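Local coordinates for protein 6-phosphofructokinase isozyme 2 (Escherichia coli, PDB 3UMO) that phosphorylates D-fructose 6-phosphate to fructose 1,6-bisphosphate with ATP, the committing step of glycolysis, working as a homodimer of the ribokinase-like PfkB family, at residues A111-N114 and E115-R119; L121-Q124 and V125-E129; A208-E211 and I212-S215; Q201-D204 and V205-A209; V95-E98 and A99-E102. One frame throughout, in Å; residues are numbered along the deposited sequence. Where two conformers were deposited one is given.

Contact 1 of 5, residues A111-N114 and E115-R119; sequences AALN and EDEFR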
loop_
_atom_site.group_PDB
_atom_site.type_symbol
_atom_site.label_atom_id
_atom_site.label_comp_id
_atom_site.label_asym_id
_atom_site.label_seq_id
_atom_site.Cartn_x
_atom_site.Cartn_y
_atom_site.Cartn_z
ATOM N N ALA A 111 -9.542 -22.844 -15.420
ATOM C CA ALA A 111 -9.774 -23.072 -16.843
ATOM C C ALA A 111 -11.242 -23.381 -17.118
ATOM O O ALA A 111 -11.971 -23.861 -16.248
ATOM C CB ALA A 111 -8.898 -24.206 -17.354
ATOM N N ALA A 112 -11.667 -23.114 -18.344
ATOM C CA ALA A 112 -13.029 -23.429 -18.754
ATOM C C ALA A 112 -13.229 -24.938 -18.850
ATOM O O ALA A 112 -12.277 -25.687 -19.082
ATOM C CB ALA A 112 -13.351 -22.765 -20.081
ATOM N N LEU A 113 -14.470 -25.375 -18.657
ATOM C CA LEU A 113 -14.830 -26.780 -18.808
ATOM C C LEU A 113 -15.980 -26.853 -19.795
ATOM O O LEU A 113 -16.973 -26.149 -19.629
ATOM C CB LEU A 113 -15.292 -27.371 -17.474
ATOM C CG LEU A 113 -14.282 -28.007 -16.521
ATOM C CD1 LEU A 113 -15.003 -28.513 -15.277
ATOM C CD2 LEU A 113 -13.546 -29.141 -17.213
ATOM N N ASN A 114 -15.861 -27.684 -20.824
ATOM C CA ASN A 114 -17.003 -27.869 -21.714
ATOM C C ASN A 114 -17.930 -28.942 -21.158
ATOM O O ASN A 114 -17.625 -29.562 -20.141
ATOM C CB ASN A 114 -16.589 -28.147 -23.169
ATOM C CG ASN A 114 -15.781 -29.428 -23.332
ATOM O OD1 ASN A 114 -16.022 -30.428 -22.656
ATOM N ND2 ASN A 114 -14.819 -29.399 -24.248
ATOM N N GLU A 115 -19.063 -29.155 -21.815
ATOM C CA GLU A 115 -20.050 -30.097 -21.303
ATOM C C GLU A 115 -19.545 -31.538 -21.331
ATOM O O GLU A 115 -19.808 -32.302 -20.405
ATOM C CB GLU A 115 -21.369 -29.959 -22.059
ATOM C CG GLU A 115 -22.087 -28.647 -21.779
ATOM C CD GLU A 115 -23.307 -28.447 -22.658
ATOM O OE1 GLU A 115 -23.297 -28.918 -23.816
ATOM O OE2 GLU A 115 -24.277 -27.818 -22.190
ATOM N N ASP A 116 -18.812 -31.902 -22.381
ATOM C CA ASP A 116 -18.258 -33.250 -22.485
ATOM C C ASP A 116 -17.306 -33.537 -21.329
ATOM O O ASP A 116 -17.376 -34.591 -20.697
ATOM C CB ASP A 116 -17.521 -33.432 -23.811
ATOM C CG ASP A 116 -16.800 -34.769 -23.896
ATOM O OD1 ASP A 116 -17.379 -35.792 -23.469
ATOM O OD2 ASP A 116 -15.655 -34.798 -24.391
ATOM N N GLU A 117 -16.416 -32.588 -21.062
ATOM C CA GLU A 117 -15.443 -32.725 -19.988
ATOM C C GLU A 117 -16.105 -32.875 -18.618
ATOM O O GLU A 117 -15.662 -33.676 -17.794
ATOM C CB GLU A 117 -14.464 -31.544 -20.003
ATOM C CG GLU A 117 -13.457 -31.614 -21.156
ATOM C CD GLU A 117 -12.903 -30.256 -21.555
ATOM O OE1 GLU A 117 -12.115 -30.202 -22.529
ATOM O OE2 GLU A 117 -13.252 -29.246 -20.905
ATOM N N PHE A 118 -17.172 -32.117 -18.380
ATOM C CA PHE A 118 -17.877 -32.219 -17.109
ATOM C C PHE A 118 -18.528 -33.594 -16.944
ATOM O O PHE A 118 -18.499 -34.173 -15.857
ATOM C CB PHE A 118 -18.917 -31.112 -16.959
ATOM C CG PHE A 118 -19.587 -31.097 -15.615
ATOM C CD1 PHE A 118 -20.779 -31.776 -15.411
ATOM C CD2 PHE A 118 -19.017 -30.417 -14.549
ATOM C CE1 PHE A 118 -21.397 -31.772 -14.172
ATOM C CE2 PHE A 118 -19.634 -30.408 -13.305
ATOM C CZ PHE A 118 -20.826 -31.085 -13.118
ATOM N N ARG A 119 -19.116 -34.112 -18.021
ATOM C CA ARG A 119 -19.693 -35.452 -17.998
ATOM C C ARG A 119 -18.619 -36.512 -17.743
ATOM O O ARG A 119 -18.883 -37.532 -17.106
ATOM C CB ARG A 119 -20.453 -35.751 -19.295
ATOM C CG ARG A 119 -21.848 -35.136 -19.348
ATOM C CD ARG A 119 -22.590 -35.546 -20.618
ATOM N NE ARG A 119 -22.007 -34.912 -21.798
ATOM C CZ ARG A 119 -22.505 -33.828 -22.385
ATOM N NH1 ARG A 119 -23.619 -33.271 -21.922
ATOM N NH2 ARG A 119 -21.902 -33.320 -23.453
HETATM O O HOH W 1 -11.651 -27.110 -21.589
#
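The side-chain amide of Asn-114 lies over the carboxylate of Glu-117, the two planes stacked 27° apart with Asn-114 CG 3.5 Å from Glu-117 CD. They form a capping box at the N terminus of helix 115-125. In the forward half, Asn-114 OD1 accepts from Glu-117 N at 2.7 Å, with the donor almost in line with the side-chain C=O. That reach follows from chi1 of 62°, which sets CG between the backbone N and the carbonyl carbon. In the return half, Asn-114 N gives a straight bond (168°) to Glu-117 OE2, arriving from above the carboxylate plane.

Glu-117 is buried, and both its carboxylate oxygens have hydrogen-bond partners. OE1 accepts from the backbone N of Lys-86, while OE2 also accepts a hydrogen bond from a water that donates to Ala-112 O as well, tying the incoming loop to the cap. Beside this polar cluster, Leu-113 brings CD2 to 3.8 Å from Glu-117 CB. Phe-118 carries its ring away from the cap onto Lys-148 and Leu-152 of helix 146-158. The first main-chain bond of the helix runs from Phe-118 N to Asn-114 O, 3.1 Å long.

Contact 2 of 5, residues L121-Q124 and V125-E129; sequences LEEQ and VLEIE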
loop_
_atom_site.group_PDB
_atom_site.type_symbol
_atom_site.label_atom_id
_atom_site.label_comp_id
_atom_site.label_asym_id
_atom_site.label_seq_id
_atom_site.Cartn_x
_atom_site.Cartn_y
_atom_site.Cartn_z
ATOM N N LEU A 121 -15.991 -35.991 -15.888
ATOM C CA LEU A 121 -15.707 -35.853 -14.465
ATOM C C LEU A 121 -16.800 -36.543 -13.660
ATOM O O LEU A 121 -16.525 -37.233 -12.677
ATOM C CB LEU A 121 -15.597 -34.378 -14.084
ATOM C CG LEU A 121 -14.293 -33.700 -14.517
ATOM C CD1 LEU A 121 -14.440 -32.189 -14.544
ATOM C CD2 LEU A 121 -13.157 -34.097 -13.584
ATOM N N GLU A 122 -18.041 -36.359 -14.099
ATOM C CA GLU A 122 -19.191 -37.012 -13.488
ATOM C C GLU A 122 -19.034 -38.536 -13.541
ATOM O O GLU A 122 -19.342 -39.234 -12.573
ATOM C CB GLU A 122 -20.464 -36.581 -14.221
ATOM C CG GLU A 122 -21.734 -36.600 -13.396
ATOM C CD GLU A 122 -22.821 -35.729 -14.006
ATOM O OE1 GLU A 122 -22.545 -35.061 -15.029
ATOM O OE2 GLU A 122 -23.945 -35.709 -13.463
ATOM N N GLU A 123 -18.541 -39.044 -14.668
ATOM C CA GLU A 123 -18.303 -40.479 -14.832
ATOM C C GLU A 123 -17.293 -40.993 -13.805
ATOM O O GLU A 123 -17.476 -42.074 -13.237
ATOM C CB GLU A 123 -17.832 -40.792 -16.259
ATOM C CG GLU A 123 -17.673 -42.271 -16.556
ATOM C CD GLU A 123 -17.347 -42.540 -18.013
ATOM O OE1 GLU A 123 -16.769 -41.647 -18.672
ATOM O OE2 GLU A 123 -17.675 -43.641 -18.497
ATOM N N GLN A 124 -16.242 -40.213 -13.564
ATOM C CA GLN A 124 -15.235 -40.572 -12.565
ATOM C C GLN A 124 -15.852 -40.662 -11.173
ATOM O O GLN A 124 -15.595 -41.606 -10.426
ATOM C CB GLN A 124 -14.083 -39.559 -12.555
ATOM C CG GLN A 124 -13.097 -39.716 -13.710
ATOM C CD GLN A 124 -12.505 -41.115 -13.794
ATOM O OE1 GLN A 124 -12.553 -41.758 -14.843
ATOM N NE2 GLN A 124 -11.941 -41.591 -12.688
ATOM N N VAL A 125 -16.670 -39.671 -10.835
ATOM C CA VAL A 125 -17.313 -39.618 -9.526
ATOM C C VAL A 125 -18.226 -40.817 -9.287
ATOM O O VAL A 125 -18.244 -41.379 -8.195
ATOM C CB VAL A 125 -18.111 -38.311 -9.346
ATOM C CG1 VAL A 125 -18.993 -38.382 -8.108
ATOM C CG2 VAL A 125 -17.165 -37.129 -9.258
ATOM N N LEU A 126 -18.966 -41.222 -10.312
ATOM C CA LEU A 126 -19.908 -42.325 -10.159
ATOM C C LEU A 126 -19.237 -43.704 -10.160
ATOM O O LEU A 126 -19.907 -44.732 -10.016
ATOM C CB LEU A 126 -21.029 -42.229 -11.199
ATOM C CG LEU A 126 -21.825 -40.924 -11.062
ATOM C CD1 LEU A 126 -22.976 -40.859 -12.057
ATOM C CD2 LEU A 126 -22.330 -40.744 -9.629
ATOM N N GLU A 127 -17.916 -43.724 -10.308
ATOM C CA GLU A 127 -17.152 -44.957 -10.137
ATOM C C GLU A 127 -16.745 -45.146 -8.681
ATOM O O GLU A 127 -16.240 -46.202 -8.300
ATOM C CB GLU A 127 -15.920 -44.968 -11.043
ATOM C CG GLU A 127 -16.252 -45.093 -12.519
ATOM C CD GLU A 127 -15.026 -45.005 -13.404
ATOM O OE1 GLU A 127 -13.902 -44.949 -12.861
ATOM O OE2 GLU A 127 -15.189 -44.989 -14.644
ATOM N N ILE A 128 -16.960 -44.114 -7.871
ATOM C CA ILE A 128 -16.695 -44.193 -6.439
ATOM C C ILE A 128 -17.678 -45.182 -5.816
ATOM O O ILE A 128 -18.859 -45.198 -6.175
ATOM C CB ILE A 128 -16.821 -42.804 -5.777
ATOM C CG1 ILE A 128 -15.709 -41.880 -6.279
ATOM C CG2 ILE A 128 -16.773 -42.910 -4.271
ATOM C CD1 ILE A 128 -15.916 -40.419 -5.917
ATOM N N GLU A 129 -17.187 -46.022 -4.908
ATOM C CA GLU A 129 -18.029 -47.038 -4.287
ATOM C C GLU A 129 -19.026 -46.426 -3.306
ATOM O O GLU A 129 -18.810 -45.327 -2.793
ATOM C CB GLU A 129 -17.172 -48.090 -3.577
ATOM C CG GLU A 129 -16.235 -47.532 -2.520
ATOM C CD GLU A 129 -14.865 -47.178 -3.074
ATOM O OE1 GLU A 129 -14.776 -46.385 -4.036
ATOM O OE2 GLU A 129 -13.871 -47.712 -2.544
#
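Glu-127 folds back against the last turn of helix 115-125, its CG 3.3 Å from Glu-123 O. Here the helix gives way to a type I beta turn, Val-125 to Ile-128, which leads toward strand 133-137. The side chain of Glu-127 starts toward the helix and, with CG anti to its own carbonyl carbon and the chain extended beyond, passes obliquely across both Glu-123 and Gln-124. Its carboxylate is turned 71° from the Gln-124 amide, and Glu-127 OE1 stays 3.9 Å from Gln-124 NE2, a loose approach. Toward Glu-123 the two carboxylates are 65° apart in plane, with Glu-123 OE2 and Glu-127 OE2 4.8 Å apart, so any repulsion between these like charges is probably modest.

The apolar side chains lean on main-chain oxygens instead. Val-125 CG2 lies 3.5 Å from Leu-121 O, and Leu-126 CG comes to 3.4 Å from Glu-122 O. These same carbonyls accept the helical bonds from Val-125 N and Leu-126 N. Val-125 and Ile-128 both reach Leu-134 of strand 133-137, Val-125 also meets Ala-156 of helix 146-158, and Leu-121 packs on Ile-58 and Pro-60 of strand 55-61. The contact therefore seats the helix end against the parallel sheet of the fold.

From helix to turn the hydrogen-bond spacing changes. Glu-127 N reaches back three residues, not four, to Gln-124 O, and its C=O...N angle of 113° places the donor well above the carbonyl plane. The turn itself is closed by Ile-128 N on Val-125 O, 3.0 Å apart.

Contact 3 of 5, residues A208-E211 and I212-S215; sequences AAQE and IVNS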
loop_
_atom_site.group_PDB
_atom_site.type_symbol
_atom_site.label_atom_id
_atom_site.label_comp_id
_atom_site.label_asym_id
_atom_site.label_seq_id
_atom_site.Cartn_x
_atom_site.Cartn_y
_atom_site.Cartn_z
ATOM N N ALA A 208 -28.466 -19.420 11.869
ATOM C CA ALA A 208 -28.347 -19.716 10.444
ATOM C C ALA A 208 -27.890 -21.153 10.206
ATOM O O ALA A 208 -28.418 -21.845 9.337
ATOM C CB ALA A 208 -27.388 -18.738 9.778
ATOM N N ALA A 209 -26.892 -21.593 10.970
ATOM C CA ALA A 209 -26.394 -22.958 10.847
ATOM C C ALA A 209 -27.497 -23.966 11.177
ATOM O O ALA A 209 -27.677 -24.958 10.467
ATOM C CB ALA A 209 -25.194 -23.170 11.757
ATOM N N GLN A 210 -28.238 -23.698 12.250
ATOM C CA GLN A 210 -29.308 -24.601 12.653
ATOM C C GLN A 210 -30.417 -24.639 11.604
ATOM O O GLN A 210 -31.027 -25.685 11.392
ATOM C CB GLN A 210 -29.876 -24.218 14.020
ATOM C CG GLN A 210 -30.682 -25.333 14.680
ATOM C CD GLN A 210 -29.823 -26.528 15.060
ATOM O OE1 GLN A 210 -28.889 -26.408 15.853
ATOM N NE2 GLN A 210 -30.131 -27.689 14.489
ATOM N N GLU A 211 -30.651 -23.509 10.943
ATOM C CA GLU A 211 -31.672 -23.391 9.904
ATOM C C GLU A 211 -31.379 -24.354 8.754
ATOM O O GLU A 211 -32.285 -25.006 8.218
ATOM C CB GLU A 211 -31.694 -21.947 9.395
ATOM C CG GLU A 211 -32.873 -21.559 8.528
ATOM C CD GLU A 211 -32.726 -20.156 7.953
ATOM O OE1 GLU A 211 -32.264 -19.250 8.684
ATOM O OE2 GLU A 211 -33.060 -19.965 6.764
ATOM N N ILE A 212 -30.106 -24.443 8.382
ATOM C CA ILE A 212 -29.674 -25.334 7.305
ATOM C C ILE A 212 -29.837 -26.807 7.690
ATOM O O ILE A 212 -30.243 -27.633 6.870
ATOM C CB ILE A 212 -28.212 -25.049 6.918
ATOM C CG1 ILE A 212 -28.086 -23.626 6.371
ATOM C CG2 ILE A 212 -27.711 -26.060 5.894
ATOM C CD1 ILE A 212 -26.651 -23.163 6.219
ATOM N N VAL A 213 -29.511 -27.134 8.936
ATOM C CA VAL A 213 -29.674 -28.500 9.416
ATOM C C VAL A 213 -31.158 -28.847 9.489
ATOM O O VAL A 213 -31.587 -29.868 8.953
ATOM C CB VAL A 213 -29.009 -28.708 10.788
ATOM C CG1 VAL A 213 -29.300 -30.107 11.322
ATOM C CG2 VAL A 213 -27.507 -28.476 10.679
ATOM N N ASN A 214 -31.935 -27.979 10.132
ATOM C CA ASN A 214 -33.377 -28.178 10.259
ATOM C C ASN A 214 -34.105 -28.326 8.921
ATOM O O ASN A 214 -35.065 -29.095 8.811
ATOM C CB ASN A 214 -34.012 -27.052 11.082
ATOM C CG ASN A 214 -33.624 -27.106 12.551
ATOM O OD1 ASN A 214 -33.103 -28.116 13.032
ATOM N ND2 ASN A 214 -33.886 -26.020 13.273
ATOM N N SER A 215 -33.643 -27.602 7.904
ATOM C CA SER A 215 -34.287 -27.643 6.593
ATOM C C SER A 215 -33.980 -28.938 5.839
ATOM O O SER A 215 -34.618 -29.242 4.827
ATOM C CB SER A 215 -33.875 -26.439 5.747
ATOM O OG SER A 215 -32.509 -26.522 5.377
#
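Ile-212 lies with CG1 3.5 Å from Ala-208 O, the carbonyl that also accepts its backbone N. Its N-H bends a second, weak bond toward Ala-209 O (121°). Having CG1 anti to the carbonyl carbon runs the branch back along the helix, where CD1 stays near the same Ala-208 carbonyl. The side chain meets Leu-191 and Leu-194 of helix 188-195.

Val-213 follows with CG2 3.5 Å from Ala-209 O, while its CB comes within 4.0 Å of Gln-210 NE2. Both branched residues, with Ala-209, rest on Val-221 of strand 221-224, and Ala-209 and Val-213 also meet Val-233 of strand 230-233, so this face of helix 204-214 packs on two strands of the antiparallel sheet in the ribokinase-like fold.

Asn-214 makes the i to i+4 pair with Gln-210. Its backbone N bonds to Gln-210 O nearly straight (171°), and its side-chain OD1 takes a weak hydrogen bond of 3.3 Å from Gln-210 NE2. The two amides are 36° apart in plane. Gln-210 reaches this place by a bend at chi2, and NE2 also donates to Asp-234 O. This holds for one of two conformers modelled for Gln-210, and is less sure for that reason.

Ser-215 N donates to Glu-211 O, and its hydroxyl donates to Ile-212 O at 2.9 Å, approaching from above that carbonyl plane. The Glu-211 chain is extended beyond CG, its OE1 in a salt bridge with Arg-197.

Contact 4 of 5, residues Q201-D204 and V205-A209; sequences QPDD and VRKAA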
loop_
_atom_site.group_PDB
_atom_site.type_symbol
_atom_site.label_atom_id
_atom_site.label_comp_id
_atom_site.label_asym_id
_atom_site.label_seq_id
_atom_site.Cartn_x
_atom_site.Cartn_y
_atom_site.Cartn_z
ATOM N N GLN A 201 -25.973 -10.023 14.573
ATOM C CA GLN A 201 -26.316 -10.234 15.977
ATOM C C GLN A 201 -25.575 -11.450 16.520
ATOM O O GLN A 201 -25.264 -12.369 15.759
ATOM C CB GLN A 201 -27.825 -10.407 16.129
ATOM C CG GLN A 201 -28.635 -9.289 15.472
ATOM C CD GLN A 201 -28.252 -7.908 15.983
ATOM O OE1 GLN A 201 -27.750 -7.062 15.235
ATOM N NE2 GLN A 201 -28.491 -7.672 17.263
ATOM N N PRO A 202 -25.291 -11.456 17.837
ATOM C CA PRO A 202 -24.453 -12.512 18.423
ATOM C C PRO A 202 -24.887 -13.937 18.066
ATOM O O PRO A 202 -24.031 -14.771 17.748
ATOM C CB PRO A 202 -24.598 -12.271 19.928
ATOM C CG PRO A 202 -24.805 -10.791 20.041
ATOM C CD PRO A 202 -25.661 -10.433 18.835
ATOM N N ASP A 203 -26.189 -14.212 18.113
ATOM C CA ASP A 203 -26.686 -15.561 17.838
ATOM C C ASP A 203 -26.965 -15.868 16.365
ATOM O O ASP A 203 -27.427 -16.965 16.046
ATOM C CB ASP A 203 -27.959 -15.828 18.644
ATOM C CG ASP A 203 -27.728 -16.783 19.790
ATOM O OD1 ASP A 203 -27.746 -18.008 19.548
ATOM O OD2 ASP A 203 -27.529 -16.315 20.930
ATOM N N ASP A 204 -26.695 -14.915 15.474
ATOM C CA ASP A 204 -27.074 -15.072 14.066
ATOM C C ASP A 204 -26.401 -16.251 13.360
ATOM O O ASP A 204 -27.063 -16.967 12.605
ATOM C CB ASP A 204 -26.856 -13.778 13.269
ATOM C CG ASP A 204 -27.950 -12.756 13.498
ATOM O OD1 ASP A 204 -27.788 -11.612 13.017
ATOM O OD2 ASP A 204 -28.966 -13.085 14.156
ATOM N N VAL A 205 -25.103 -16.448 13.599
ATOM C CA VAL A 205 -24.372 -17.546 12.974
ATOM C C VAL A 205 -24.942 -18.895 13.391
ATOM O O VAL A 205 -25.202 -19.749 12.545
ATOM C CB VAL A 205 -22.861 -17.481 13.282
ATOM C CG1 VAL A 205 -22.187 -18.812 12.961
ATOM C CG2 VAL A 205 -22.214 -16.347 12.487
ATOM N N ARG A 206 -25.160 -19.078 14.691
ATOM C CA ARG A 206 -25.711 -20.335 15.192
ATOM C C ARG A 206 -27.097 -20.607 14.622
ATOM O O ARG A 206 -27.388 -21.713 14.165
ATOM C CB ARG A 206 -25.791 -20.334 16.719
ATOM C CG ARG A 206 -26.093 -21.710 17.310
ATOM C CD ARG A 206 -26.884 -21.609 18.597
ATOM N NE ARG A 206 -28.311 -21.438 18.333
ATOM C CZ ARG A 206 -29.120 -20.673 19.058
ATOM N NH1 ARG A 206 -28.646 -19.995 20.094
ATOM N NH2 ARG A 206 -30.406 -20.582 18.742
ATOM N N LYS A 207 -27.955 -19.596 14.654
ATOM C CA LYS A 207 -29.306 -19.737 14.127
ATOM C C LYS A 207 -29.309 -20.094 12.644
ATOM O O LYS A 207 -30.059 -20.966 12.216
ATOM C CB LYS A 207 -30.122 -18.475 14.385
ATOM C CG LYS A 207 -30.573 -18.359 15.828
ATOM C CD LYS A 207 -31.220 -17.020 16.121
ATOM C CE LYS A 207 -31.538 -16.910 17.605
ATOM N NZ LYS A 207 -31.902 -15.523 18.009
ATOM N N ALA A 208 -28.466 -19.420 11.869
ATOM C CA ALA A 208 -28.347 -19.716 10.444
ATOM C C ALA A 208 -27.890 -21.153 10.206
ATOM O O ALA A 208 -28.418 -21.845 9.337
ATOM C CB ALA A 208 -27.388 -18.738 9.778
ATOM N N ALA A 209 -26.892 -21.593 10.970
ATOM C CA ALA A 209 -26.394 -22.958 10.847
ATOM C C ALA A 209 -27.497 -23.966 11.177
ATOM O O ALA A 209 -27.677 -24.958 10.467
ATOM C CB ALA A 209 -25.194 -23.170 11.757
HETATM O O HOH W 2 -23.467 -14.233 14.668
HETATM O O HOH W 3 -23.885 -17.342 16.730
#
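Asp-204 O accepts Ala-208 N at 2.9 Å, with Ala-208 CB also against that oxygen. Next to it Asp-203 O accepts Lys-207 N at 3.0 Å, nearly in line with its C=O, while Lys-207 CG and CD wrap past the same oxygen, CG at 3.4 Å. CG sits anti to the carbonyl carbon (chi1 -76°), and the extended chain returns alongside the turn until CE lies 3.9 Å from Asp-203 CB.

Before these bonds the chain makes a type I beta turn, Gln-201 to Asp-204, closed by Asp-204 N on Gln-201 O. Asp-204 OD1 accepts Gln-201 N at 2.9 Å from above the carboxylate plane. Two waters link the first helical amides to the turn carbonyls: one accepts from Val-205 N and may donate to Gln-201 O, though other acceptors compete for its protons; the other joins Pro-202 O to Arg-206 N at 3.0 Å. A salt bridge between Asp-203 and Arg-206 is doubtful, since their modelled separation is too short to be trusted.

The start of helix 204-214 thus hangs from a hydrated turn. Val-205 packs on Leu-191 of helix 188-195 and Val-223 of strand 221-224, and Pro-202 and Asp-203 meet Tyr-306 of the second subunit.

Contact 5 of 5, residues V95-E98 and A99-E102; sequences VHVE and ASGE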
loop_
_atom_site.group_PDB
_atom_site.type_symbol
_atom_site.label_atom_id
_atom_site.label_comp_id
_atom_site.label_asym_id
_atom_site.label_seq_id
_atom_site.Cartn_x
_atom_site.Cartn_y
_atom_site.Cartn_z
ATOM N N VAL A 95 2.692 -13.784 -4.185
ATOM C CA VAL A 95 3.883 -12.940 -4.152
ATOM C C VAL A 95 4.316 -12.627 -2.727
ATOM O O VAL A 95 3.561 -12.033 -1.955
ATOM C CB VAL A 95 3.648 -11.600 -4.879
ATOM C CG1 VAL A 95 4.940 -10.775 -4.910
ATOM C CG2 VAL A 95 3.119 -11.831 -6.278
ATOM N N HIS A 96 5.539 -13.013 -2.377
ATOM C CA HIS A 96 6.099 -12.628 -1.089
ATOM C C HIS A 96 6.929 -11.355 -1.243
ATOM O O HIS A 96 7.805 -11.285 -2.104
ATOM C CB HIS A 96 6.981 -13.734 -0.530
ATOM C CG HIS A 96 7.564 -13.404 0.807
ATOM N ND1 HIS A 96 6.886 -13.637 1.985
ATOM C CD2 HIS A 96 8.735 -12.823 1.152
ATOM C CE1 HIS A 96 7.631 -13.234 3.004
ATOM N NE2 HIS A 96 8.756 -12.732 2.521
ATOM N N VAL A 97 6.645 -10.346 -0.420
ATOM C CA VAL A 97 7.415 -9.107 -0.438
ATOM C C VAL A 97 8.461 -9.130 0.679
ATOM O O VAL A 97 8.125 -9.138 1.865
ATOM C CB VAL A 97 6.507 -7.865 -0.319
ATOM C CG1 VAL A 97 7.336 -6.608 -0.484
ATOM C CG2 VAL A 97 5.401 -7.916 -1.369
ATOM N N GLU A 98 9.737 -9.135 0.296
ATOM C CA GLU A 98 10.816 -9.303 1.267
ATOM C C GLU A 98 10.889 -8.182 2.306
ATOM O O GLU A 98 11.130 -8.447 3.483
ATOM C CB GLU A 98 12.173 -9.461 0.570
ATOM C CG GLU A 98 13.152 -10.386 1.305
ATOM C CD GLU A 98 12.953 -11.855 0.952
ATOM O OE1 GLU A 98 12.018 -12.482 1.493
ATOM O OE2 GLU A 98 13.733 -12.382 0.128
ATOM N N ALA A 99 10.666 -6.943 1.884
ATOM C CA ALA A 99 10.828 -5.807 2.798
ATOM C C ALA A 99 9.813 -5.782 3.951
ATOM O O ALA A 99 10.123 -5.318 5.052
ATOM C CB ALA A 99 10.799 -4.503 2.029
ATOM N N SER A 100 8.612 -6.282 3.699
ATOM C CA SER A 100 7.540 -6.225 4.692
ATOM C C SER A 100 7.195 -7.592 5.271
ATOM O O SER A 100 6.580 -7.687 6.337
ATOM C CB SER A 100 6.289 -5.639 4.048
ATOM O OG SER A 100 5.882 -6.452 2.966
ATOM N N GLY A 101 7.564 -8.651 4.557
ATOM C CA GLY A 101 7.214 -10.002 4.963
ATOM C C GLY A 101 5.778 -10.354 4.605
ATOM O O GLY A 101 5.276 -11.424 4.970
ATOM N N GLU A 102 5.115 -9.446 3.897
ATOM C CA GLU A 102 3.718 -9.628 3.509
ATOM C C GLU A 102 3.591 -10.524 2.279
ATOM O O GLU A 102 4.504 -10.603 1.457
ATOM C CB GLU A 102 3.070 -8.265 3.233
ATOM C CG GLU A 102 2.920 -7.384 4.478
ATOM C CD GLU A 102 2.304 -6.028 4.173
ATOM O OE1 GLU A 102 2.353 -5.599 2.999
ATOM O OE2 GLU A 102 1.770 -5.391 5.110
#
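Val-97 is held through both ends of its backbone. Its N donates to Glu-102 O at 2.9 Å with an N-H...O angle of 179°, and its O accepts Gly-101 N at 2.8 Å, the donor nearly on the line of the C=O, with a weaker contribution from Ser-100 N at 3.4 Å. The pair Val-97 and Glu-102 closes the turn joining strand 93-97 to strand 103-107.

Around these bonds the side chains pack without further hydrogen bonds across the turn. Val-97 CB lies 3.6 Å from Ser-100 OG. His-96, with CG anti to the backbone N (chi1 -179°), brings its ring back to the turn so that CE1 lies 3.6 Å from Gly-101 O, an oblique approach.

Further out, the serine hydroxyl fixes the corner. Ser-100 OG lies between its backbone N and carbonyl carbon and accepts Glu-102 N at 3.2 Å, an ST turn. Gly-101 adopts a positive phi of 79°, which lets the chain reverse. Strand 12-19 flanks the strand side: His-96 bonds through its main chain to Thr-17 and Thr-19. Ala-99 O accepts from Gln-21 of a third subunit, and Glu-102 packs on Pro-24 of a fourth subunit.

Main-chain amides and one hydroxyl thus hold the core of the turn. The carboxylate of Glu-102 has a weak hydrogen bond between OE1 and Tyr-104 OH, and the side chain comes to about 3 Å from a bound ATP, a charged neighbour that would probably influence its ionisation.

In the fold
Following the chain from the N terminus, contact 5 comes first, closing the turn between strands 93-97 and 103-107 of the four-stranded mixed sheet. Contact 1 caps the start of helix 115-125 and contact 2 ends it; their centres are 15 Å apart and they touch through Leu-113 CD1 and Leu-121 CD1. Contact 4 then opens helix 204-214, and contact 3 begins on the stretch where it ends, the two sharing Ala-208 and Ala-209. The others are in series, and none crosses another. Contact 1 joins the loop at Lys-86 to helix 146-158, contact 2 meets strands 55-61 and 133-137, contacts 3 and 4 border the antiparallel sheet, and contact 5 lies opposite contacts 2 and 3 about the chain's centre.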